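Local coordinates for protein DNA double-strand break repair nuclease NurA (Sulfolobus solfataricus, PDB 2YGK) that is a manganese-dependent nuclease that probably acts with the HerA helicase to resect the 5' strand at DNA double-strand breaks, at residues T261-G266 with E285-L290. Sequence-based numbering, arbitrary orientation.
Sequences TRLDNG and EIMDRL
Thr261, near the end of strand 255-262, passes alongside the selenomethionine at position 287, the two side chains pointing contrary ways. Its OG1 lies 3.2 Å from SE of Met287 and also touches CG and CE of that residue, all in van der Waals contact. A chi1 of -177°, which sets OG1 opposite the backbone N, brings the hydroxyl up to the selenium; its hydrogen bond goes instead to the carbonyl oxygen of Gly228 on the neighbouring strand 228-236. At Arg262 the backbone does the touching: CE of Met287, brought round by a bend at chi3 (57°), stops in van der Waals contact 3.5 Å from Arg262 O. CB of Arg262 is directed away from the helix, and the guanidinium group bonds to Thr224 OG1 and to backbone carbonyls. Helix 280-291 packs against the mixed sheet of this RNase H-like nuclease domain, Leu290 lying on Phe54 and Leu131 and Ile286 on Ile274. Leu263, just past the strand, reaches the helix through one methyl branch. CD2 rests against the Met287 backbone, 3.9 Å from Met287 O. The same methyl makes an apolar contact with CB of Leu290 at 4.1 Å.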
loop_
_atom_site.group_PDB
_atom_site.type_symbol
_atom_site.label_atom_id
_atom_site.label_comp_id
_atom_site.label_asym_id
_atom_site.label_seq_id
_atom_site.Cartn_x
_atom_site.Cartn_y
_atom_site.Cartn_z
ATOM N N THR A 261 -22.888 -4.933 -14.999
ATOM C CA THR A 261 -24.201 -4.323 -15.182
ATOM C C THR A 261 -24.058 -2.871 -14.815
ATOM O O THR A 261 -23.181 -2.502 -14.031
ATOM C CB THR A 261 -25.297 -5.023 -14.277
ATOM O OG1 THR A 261 -26.616 -4.458 -14.507
ATOM C CG2 THR A 261 -24.904 -4.922 -12.832
ATOM N N ARG A 262 -24.894 -2.063 -15.461
ATOM C CA ARG A 262 -25.155 -0.702 -15.100
ATOM C C ARG A 262 -26.596 -0.700 -14.731
ATOM O O ARG A 262 -27.421 -1.037 -15.582
ATOM C CB ARG A 262 -24.931 0.225 -16.301
ATOM C CG ARG A 262 -25.330 1.680 -16.023
ATOM C CD ARG A 262 -25.069 2.583 -17.199
ATOM N NE ARG A 262 -23.646 2.774 -17.535
ATOM C CZ ARG A 262 -23.012 2.313 -18.620
ATOM N NH1 ARG A 262 -23.641 1.587 -19.532
ATOM N NH2 ARG A 262 -21.716 2.583 -18.804
ATOM N N LEU A 263 -26.915 -0.296 -13.499
ATOM C CA LEU A 263 -28.288 -0.347 -12.971
ATOM C C LEU A 263 -29.134 0.832 -13.397
ATOM O O LEU A 263 -30.364 0.764 -13.325
ATOM C CB LEU A 263 -28.297 -0.405 -11.451
ATOM C CG LEU A 263 -27.559 -1.643 -10.941
ATOM C CD1 LEU A 263 -27.272 -1.462 -9.509
ATOM C CD2 LEU A 263 -28.302 -2.971 -11.211
ATOM N N ASP A 264 -28.478 1.900 -13.846
ATOM C CA ASP A 264 -29.118 3.195 -14.064
ATOM C C ASP A 264 -28.395 3.930 -15.191
ATOM O O ASP A 264 -27.146 4.003 -15.207
ATOM C CB ASP A 264 -29.045 3.979 -12.774
ATOM C CG ASP A 264 -29.682 5.328 -12.867
ATOM O OD1 ASP A 264 -30.212 5.693 -13.944
ATOM O OD2 ASP A 264 -29.637 6.050 -11.830
ATOM N N ASN A 265 -29.182 4.438 -16.144
ATOM C CA ASN A 265 -28.666 5.165 -17.294
ATOM C C ASN A 265 -27.628 6.188 -16.889
ATOM O O ASN A 265 -27.906 7.015 -16.053
ATOM C CB ASN A 265 -29.797 5.902 -17.987
ATOM C CG ASN A 265 -30.648 5.006 -18.875
ATOM O OD1 ASN A 265 -30.296 3.856 -19.168
ATOM N ND2 ASN A 265 -31.755 5.555 -19.360
ATOM N N GLY A 266 -26.438 6.122 -17.473
ATOM C CA GLY A 266 -25.428 7.158 -17.303
ATOM C C GLY A 266 -24.509 6.974 -16.118
ATOM O O GLY A 266 -23.572 7.757 -15.920
ATOM N N GLU A 285 -33.764 -10.106 -13.594
ATOM C CA GLU A 285 -34.428 -10.105 -12.279
ATOM C C GLU A 285 -33.496 -9.507 -11.216
ATOM O O GLU A 285 -33.942 -8.742 -10.369
ATOM C CB GLU A 285 -34.863 -11.516 -11.856
ATOM C CG GLU A 285 -35.989 -12.130 -12.713
ATOM C CD GLU A 285 -36.341 -13.564 -12.284
ATOM O OE1 GLU A 285 -35.858 -14.026 -11.200
ATOM O OE2 GLU A 285 -37.110 -14.226 -13.022
ATOM N N ILE A 286 -32.206 -9.853 -11.268
ATOM C CA ILE A 286 -31.262 -9.348 -10.275
ATOM C C ILE A 286 -31.050 -7.837 -10.442
ATOM O O ILE A 286 -30.913 -7.121 -9.451
ATOM C CB ILE A 286 -29.888 -10.069 -10.341
ATOM C CG1 ILE A 286 -29.985 -11.495 -9.779
ATOM C CG2 ILE A 286 -28.806 -9.300 -9.570
ATOM C CD1 ILE A 286 -28.712 -12.314 -10.055
HETATM N N MSE A 287 -31.014 -7.356 -11.682
HETATM C CA MSE A 287 -30.906 -5.929 -11.910
HETATM C C MSE A 287 -32.128 -5.194 -11.368
HETATM O O MSE A 287 -32.016 -4.176 -10.720
HETATM C CB MSE A 287 -30.787 -5.650 -13.407
HETATM C CG MSE A 287 -29.457 -6.045 -13.971
HETATM SE SE MSE A 287 -29.308 -5.674 -15.852
HETATM C CE MSE A 287 -29.648 -3.768 -15.961
ATOM N N ASP A 288 -33.304 -5.721 -11.676
ATOM C CA ASP A 288 -34.575 -5.066 -11.354
ATOM C C ASP A 288 -34.731 -4.931 -9.871
ATOM O O ASP A 288 -35.063 -3.864 -9.372
ATOM C CB ASP A 288 -35.730 -5.867 -11.936
ATOM C CG ASP A 288 -35.942 -5.605 -13.420
ATOM O OD1 ASP A 288 -35.249 -4.701 -13.951
ATOM O OD2 ASP A 288 -36.794 -6.305 -14.053
ATOM N N ARG A 289 -34.445 -6.017 -9.165
ATOM C CA ARG A 289 -34.431 -6.041 -7.699
ATOM C C ARG A 289 -33.345 -5.167 -7.054
ATOM O O ARG A 289 -33.602 -4.465 -6.072
ATOM C CB ARG A 289 -34.302 -7.492 -7.221
ATOM C CG ARG A 289 -35.491 -8.350 -7.594
ATOM C CD ARG A 289 -35.116 -9.788 -7.604
ATOM N NE ARG A 289 -36.278 -10.669 -7.745
ATOM C CZ ARG A 289 -36.210 -11.989 -7.928
ATOM N NH1 ARG A 289 -35.043 -12.619 -8.028
ATOM N NH2 ARG A 289 -37.321 -12.693 -8.030
ATOM N N LEU A 290 -32.131 -5.205 -7.586
ATOM C CA LEU A 290 -31.087 -4.292 -7.085
ATOM C C LEU A 290 -31.427 -2.821 -7.320
ATOM O O LEU A 290 -31.123 -1.983 -6.463
ATOM C CB LEU A 290 -29.753 -4.539 -7.740
ATOM C CG LEU A 290 -29.016 -5.775 -7.296
ATOM C CD1 LEU A 290 -27.908 -6.066 -8.290
ATOM C CD2 LEU A 290 -28.531 -5.540 -5.864
#